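Local coordinates for protein soluble lytic murein transglycosylase (Escherichia coli, PDB 1QSA) that cleaves the glycosidic bonds between N-acetylmuramic acid and N-acetylglucosamine in peptidoglycan, forming a 1,6-anhydro bond in the muramic acid product, at residues A371-M385 with K411-N425. Sequence-based numbering, arbitrary orientation.
Sequences APQNVDSALTQGPEM and KSKTEQAQLARYAFN
Thr380 lies over one face of the Tyr422 ring in a CH-pi contact, its CB 4.1 Å from the ring centroid and 18° off the normal. Val375 CG2 and Asp376 OD1 sit at the ring edge near its plane, while Met385 approaches obliquely, a Met-aromatic contact with SD 4.7 Å from the Tyr422 ring centroid. Tyr422 CG stands anti to the backbone N (chi1 -176°), which carries the ring out from helix 413-425 against these side chains. The bent chain of Met385 brings CE 3.6 Å from Leu419 CD2, and Thr380 CG2 packs on the same methyl. Thr380 is held in place by its own turn: OG1 and N both donate to Ser377 O from one face of that carbonyl.

The amide of Gln418, at the end of an extended chain, supplies the direct polar link. NE2 donates to Asn374 O (2.8 Å), which lies close to the amide plane, and a second NE2 bond goes to a water that donates to Asp376 O. Pro372 crosses the Gln418 stem at about a right angle; Ala371 CB and Val375 CG1 rest on the aliphatic start of Arg421, whose guanidinium turns away to Glu446 and Glu447. Leu379 CD2 meets Lys411 CE at 3.7 Å. A capping box of Ser412 and Glu415 begins helix 413-425; a connecting loop and turn pack across it before helix 383-393, in the L-domain region of the alpha-superhelical chain.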
loop_
_atom_site.group_PDB
_atom_site.type_symbol
_atom_site.label_atom_id
_atom_site.label_comp_id
_atom_site.label_asym_id
_atom_site.label_seq_id
_atom_site.Cartn_x
_atom_site.Cartn_y
_atom_site.Cartn_z
ATOM N N ALA A 371 15.462 4.554 -22.802
ATOM C CA ALA A 371 16.557 3.973 -22.035
ATOM C C ALA A 371 17.776 3.997 -22.976
ATOM O O ALA A 371 17.635 4.221 -24.184
ATOM C CB ALA A 371 16.214 2.539 -21.635
ATOM N N PRO A 372 18.987 3.799 -22.437
ATOM C CA PRO A 372 20.194 3.806 -23.276
ATOM C C PRO A 372 20.126 2.773 -24.406
ATOM O O PRO A 372 19.442 1.754 -24.290
ATOM C CB PRO A 372 21.300 3.442 -22.282
ATOM C CG PRO A 372 20.789 3.992 -20.981
ATOM C CD PRO A 372 19.328 3.613 -21.016
ATOM N N GLN A 373 20.829 3.050 -25.502
ATOM C CA GLN A 373 20.863 2.136 -26.642
ATOM C C GLN A 373 21.544 0.825 -26.240
ATOM O O GLN A 373 21.144 -0.249 -26.688
ATOM C CB GLN A 373 21.609 2.773 -27.817
ATOM C CG GLN A 373 20.900 3.975 -28.420
ATOM C CD GLN A 373 19.580 3.605 -29.075
ATOM O OE1 GLN A 373 19.348 2.443 -29.426
ATOM N NE2 GLN A 373 18.721 4.600 -29.274
ATOM N N ASN A 374 22.579 0.936 -25.409
ATOM C CA ASN A 374 23.322 -0.221 -24.905
ATOM C C ASN A 374 22.850 -0.530 -23.486
ATOM O O ASN A 374 23.066 0.271 -22.576
ATOM C CB ASN A 374 24.826 0.071 -24.847
ATOM C CG ASN A 374 25.467 0.137 -26.212
ATOM O OD1 ASN A 374 25.719 -0.893 -26.841
ATOM N ND2 ASN A 374 25.776 1.349 -26.663
ATOM N N VAL A 375 22.233 -1.694 -23.296
ATOM C CA VAL A 375 21.734 -2.093 -21.982
ATOM C C VAL A 375 22.654 -3.079 -21.270
ATOM O O VAL A 375 22.438 -3.409 -20.099
ATOM C CB VAL A 375 20.317 -2.707 -22.075
ATOM C CG1 VAL A 375 19.373 -1.721 -22.714
ATOM C CG2 VAL A 375 20.346 -4.003 -22.857
ATOM N N ASP A 376 23.672 -3.551 -21.987
ATOM C CA ASP A 376 24.625 -4.500 -21.428
ATOM C C ASP A 376 25.669 -3.815 -20.560
ATOM O O ASP A 376 26.399 -2.932 -21.009
ATOM C CB ASP A 376 25.304 -5.298 -22.541
ATOM C CG ASP A 376 24.321 -6.118 -23.351
ATOM O OD1 ASP A 376 23.272 -6.524 -22.800
ATOM O OD2 ASP A 376 24.603 -6.362 -24.543
ATOM N N SER A 377 25.684 -4.199 -19.294
ATOM C CA SER A 377 26.627 -3.664 -18.324
ATOM C C SER A 377 27.108 -4.843 -17.496
ATOM O O SER A 377 26.697 -5.985 -17.731
ATOM C CB SER A 377 25.944 -2.623 -17.423
ATOM O OG SER A 377 24.794 -3.151 -16.776
ATOM N N ALA A 378 28.006 -4.582 -16.554
ATOM C CA ALA A 378 28.511 -5.642 -15.694
ATOM C C ALA A 378 27.332 -6.182 -14.893
ATOM O O ALA A 378 27.274 -7.370 -14.580
ATOM C CB ALA A 378 29.597 -5.100 -14.750
ATOM N N LEU A 379 26.365 -5.309 -14.616
ATOM C CA LEU A 379 25.185 -5.691 -13.846
ATOM C C LEU A 379 24.318 -6.737 -14.540
ATOM O O LEU A 379 23.625 -7.506 -13.873
ATOM C CB LEU A 379 24.354 -4.458 -13.486
ATOM C CG LEU A 379 25.041 -3.449 -12.556
ATOM C CD1 LEU A 379 24.181 -2.192 -12.403
ATOM C CD2 LEU A 379 25.308 -4.089 -11.195
ATOM N N THR A 380 24.370 -6.785 -15.869
ATOM C CA THR A 380 23.578 -7.761 -16.615
ATOM C C THR A 380 24.352 -9.049 -16.928
ATOM O O THR A 380 23.771 -10.022 -17.403
ATOM C CB THR A 380 23.014 -7.155 -17.936
ATOM O OG1 THR A 380 24.083 -6.878 -18.851
ATOM C CG2 THR A 380 22.268 -5.854 -17.649
ATOM N N GLN A 381 25.644 -9.075 -16.605
ATOM C CA GLN A 381 26.480 -10.244 -16.891
ATOM C C GLN A 381 26.978 -11.006 -15.658
ATOM O O GLN A 381 27.756 -11.957 -15.780
ATOM C CB GLN A 381 27.683 -9.820 -17.743
ATOM C CG GLN A 381 27.314 -9.168 -19.068
ATOM C CD GLN A 381 28.517 -8.552 -19.772
ATOM O OE1 GLN A 381 29.669 -8.841 -19.437
ATOM N NE2 GLN A 381 28.249 -7.693 -20.752
ATOM N N GLY A 382 26.498 -10.621 -14.481
ATOM C CA GLY A 382 26.942 -11.269 -13.263
ATOM C C GLY A 382 26.099 -12.411 -12.734
ATOM O O GLY A 382 25.080 -12.781 -13.325
ATOM N N PRO A 383 26.525 -13.015 -11.619
ATOM C CA PRO A 383 25.791 -14.129 -11.017
ATOM C C PRO A 383 24.388 -13.771 -10.515
ATOM O O PRO A 383 23.491 -14.604 -10.608
ATOM C CB PRO A 383 26.723 -14.608 -9.897
ATOM C CG PRO A 383 27.620 -13.450 -9.631
ATOM C CD PRO A 383 27.822 -12.795 -10.953
ATOM N N GLU A 384 24.174 -12.546 -10.010
ATOM C CA GLU A 384 22.823 -12.215 -9.549
ATOM C C GLU A 384 21.855 -12.196 -10.742
ATOM O O GLU A 384 20.737 -12.718 -10.651
ATOM C CB GLU A 384 22.756 -10.900 -8.736
ATOM C CG GLU A 384 21.332 -10.663 -8.173
ATOM C CD GLU A 384 21.254 -9.782 -6.922
ATOM O OE1 GLU A 384 21.993 -8.766 -6.825
ATOM O OE2 GLU A 384 20.411 -10.095 -6.046
ATOM N N MET A 385 22.282 -11.642 -11.877
ATOM C CA MET A 385 21.409 -11.640 -13.050
ATOM C C MET A 385 21.140 -13.081 -13.512
ATOM O O MET A 385 20.041 -13.401 -13.942
ATOM C CB MET A 385 22.013 -10.830 -14.203
ATOM C CG MET A 385 21.080 -10.695 -15.407
ATOM S SD MET A 385 19.539 -9.793 -15.027
ATOM C CE MET A 385 20.052 -8.100 -15.312
ATOM N N LYS A 411 21.732 1.907 -7.403
ATOM C CA LYS A 411 22.398 2.038 -8.695
ATOM C C LYS A 411 22.085 3.413 -9.250
ATOM O O LYS A 411 21.172 4.085 -8.761
ATOM C CB LYS A 411 21.909 0.964 -9.676
ATOM C CG LYS A 411 22.095 -0.466 -9.199
ATOM C CD LYS A 411 23.546 -0.777 -8.862
ATOM C CE LYS A 411 23.696 -2.221 -8.400
ATOM N NZ LYS A 411 22.931 -2.491 -7.151
ATOM N N SER A 412 22.837 3.839 -10.263
ATOM C CA SER A 412 22.602 5.145 -10.870
ATOM C C SER A 412 21.317 5.092 -11.689
ATOM O O SER A 412 20.840 4.010 -12.028
ATOM C CB SER A 412 23.761 5.538 -11.786
ATOM O OG SER A 412 23.777 4.745 -12.962
ATOM N N LYS A 413 20.767 6.257 -12.019
ATOM C CA LYS A 413 19.546 6.306 -12.814
ATOM C C LYS A 413 19.779 5.654 -14.172
ATOM O O LYS A 413 18.892 4.992 -14.711
ATOM C CB LYS A 413 19.059 7.753 -12.995
ATOM C CG LYS A 413 17.891 8.127 -12.106
ATOM C CD LYS A 413 17.164 9.350 -12.654
ATOM C CE LYS A 413 15.755 9.473 -12.072
ATOM N NZ LYS A 413 14.915 10.478 -12.786
ATOM N N THR A 414 20.978 5.840 -14.721
ATOM C CA THR A 414 21.337 5.256 -16.010
ATOM C C THR A 414 21.344 3.738 -15.913
ATOM O O THR A 414 20.804 3.053 -16.789
ATOM C CB THR A 414 22.717 5.758 -16.495
ATOM O OG1 THR A 414 22.647 7.173 -16.713
ATOM C CG2 THR A 414 23.121 5.069 -17.796
ATOM N N GLU A 415 21.963 3.219 -14.854
ATOM C CA GLU A 415 22.018 1.777 -14.636
ATOM C C GLU A 415 20.611 1.222 -14.409
ATOM O O GLU A 415 20.270 0.171 -14.951
ATOM C CB GLU A 415 22.918 1.436 -13.445
ATOM C CG GLU A 415 24.406 1.676 -13.709
ATOM C CD GLU A 415 25.281 1.518 -12.470
ATOM O OE1 GLU A 415 24.833 1.847 -11.348
ATOM O OE2 GLU A 415 26.441 1.077 -12.627
ATOM N N GLN A 416 19.790 1.936 -13.640
ATOM C CA GLN A 416 18.418 1.471 -13.381
ATOM C C GLN A 416 17.578 1.444 -14.666
ATOM O O GLN A 416 16.745 0.537 -14.855
ATOM C CB GLN A 416 17.767 2.303 -12.272
ATOM C CG GLN A 416 18.438 2.074 -10.912
ATOM C CD GLN A 416 18.059 3.112 -9.872
ATOM O OE1 GLN A 416 17.965 4.296 -10.178
ATOM N NE2 GLN A 416 17.873 2.677 -8.626
ATOM N N ALA A 417 17.831 2.395 -15.572
ATOM C CA ALA A 417 17.124 2.451 -16.855
ATOM C C ALA A 417 17.599 1.313 -17.769
ATOM O O ALA A 417 16.809 0.721 -18.506
ATOM C CB ALA A 417 17.337 3.828 -17.529
ATOM N N GLN A 418 18.899 1.008 -17.722
ATOM C CA GLN A 418 19.431 -0.098 -18.518
ATOM C C GLN A 418 18.817 -1.399 -18.021
ATOM O O GLN A 418 18.431 -2.234 -18.821
ATOM C CB GLN A 418 20.946 -0.204 -18.387
ATOM C CG GLN A 418 21.727 0.893 -19.080
ATOM C CD GLN A 418 23.214 0.710 -18.871
ATOM O OE1 GLN A 418 23.690 0.635 -17.735
ATOM N NE2 GLN A 418 23.957 0.629 -19.962
ATOM N N LEU A 419 18.756 -1.570 -16.697
ATOM C CA LEU A 419 18.171 -2.773 -16.109
ATOM C C LEU A 419 16.677 -2.878 -16.474
ATOM O O LEU A 419 16.182 -3.955 -16.816
ATOM C CB LEU A 419 18.388 -2.790 -14.583
ATOM C CG LEU A 419 19.825 -3.108 -14.116
ATOM C CD1 LEU A 419 19.976 -2.891 -12.616
ATOM C CD2 LEU A 419 20.174 -4.556 -14.487
ATOM N N ALA A 420 15.967 -1.754 -16.430
ATOM C CA ALA A 420 14.549 -1.743 -16.799
ATOM C C ALA A 420 14.394 -2.213 -18.256
ATOM O O ALA A 420 13.586 -3.095 -18.551
ATOM C CB ALA A 420 13.960 -0.332 -16.634
ATOM N N ARG A 421 15.236 -1.683 -19.144
ATOM C CA ARG A 421 15.166 -2.045 -20.565
ATOM C C ARG A 421 15.597 -3.488 -20.815
ATOM O O ARG A 421 15.045 -4.152 -21.681
ATOM C CB ARG A 421 16.005 -1.082 -21.406
ATOM C CG ARG A 421 15.852 -1.293 -22.909
ATOM C CD ARG A 421 14.434 -0.985 -23.365
ATOM N NE ARG A 421 14.172 -1.467 -24.723
ATOM C CZ ARG A 421 13.167 -1.044 -25.485
ATOM N NH1 ARG A 421 12.322 -0.125 -25.030
ATOM N NH2 ARG A 421 13.007 -1.548 -26.704
ATOM N N TYR A 422 16.574 -3.965 -20.046
ATOM C CA TYR A 422 17.050 -5.347 -20.170
ATOM C C TYR A 422 15.888 -6.294 -19.813
ATOM O O TYR A 422 15.609 -7.251 -20.526
ATOM C CB TYR A 422 18.227 -5.586 -19.227
ATOM C CG TYR A 422 18.840 -6.953 -19.368
ATOM C CD1 TYR A 422 19.813 -7.199 -20.331
ATOM C CD2 TYR A 422 18.458 -7.999 -18.530
ATOM C CE1 TYR A 422 20.396 -8.462 -20.457
ATOM C CE2 TYR A 422 19.037 -9.273 -18.647
ATOM C CZ TYR A 422 20.002 -9.489 -19.615
ATOM O OH TYR A 422 20.577 -10.736 -19.752
ATOM N N ALA A 423 15.178 -5.977 -18.733
ATOM C CA ALA A 423 14.026 -6.777 -18.311
ATOM C C ALA A 423 12.942 -6.713 -19.391
ATOM O O ALA A 423 12.406 -7.739 -19.800
ATOM C CB ALA A 423 13.503 -6.253 -16.983
ATOM N N PHE A 424 12.651 -5.501 -19.867
ATOM C CA PHE A 424 11.664 -5.272 -20.924
ATOM C C PHE A 424 12.012 -6.104 -22.175
ATOM O O PHE A 424 11.145 -6.765 -22.738
ATOM C CB PHE A 424 11.602 -3.759 -21.251
ATOM C CG PHE A 424 10.660 -3.403 -22.373
ATOM C CD1 PHE A 424 9.328 -3.086 -22.109
ATOM C CD2 PHE A 424 11.105 -3.372 -23.699
ATOM C CE1 PHE A 424 8.449 -2.742 -23.146
ATOM C CE2 PHE A 424 10.228 -3.027 -24.745
ATOM C CZ PHE A 424 8.898 -2.714 -24.465
ATOM N N ASN A 425 13.287 -6.101 -22.574
ATOM C CA ASN A 425 13.727 -6.865 -23.751
ATOM C C ASN A 425 13.556 -8.375 -23.588
ATOM O O ASN A 425 13.396 -9.106 -24.573
ATOM C CB ASN A 425 15.187 -6.549 -24.083
ATOM C CG ASN A 425 15.378 -5.141 -24.621
ATOM O OD1 ASN A 425 14.425 -4.487 -25.029
ATOM N ND2 ASN A 425 16.613 -4.666 -24.610
HETATM O O HOH W 1 26.881 0.026 -19.825
#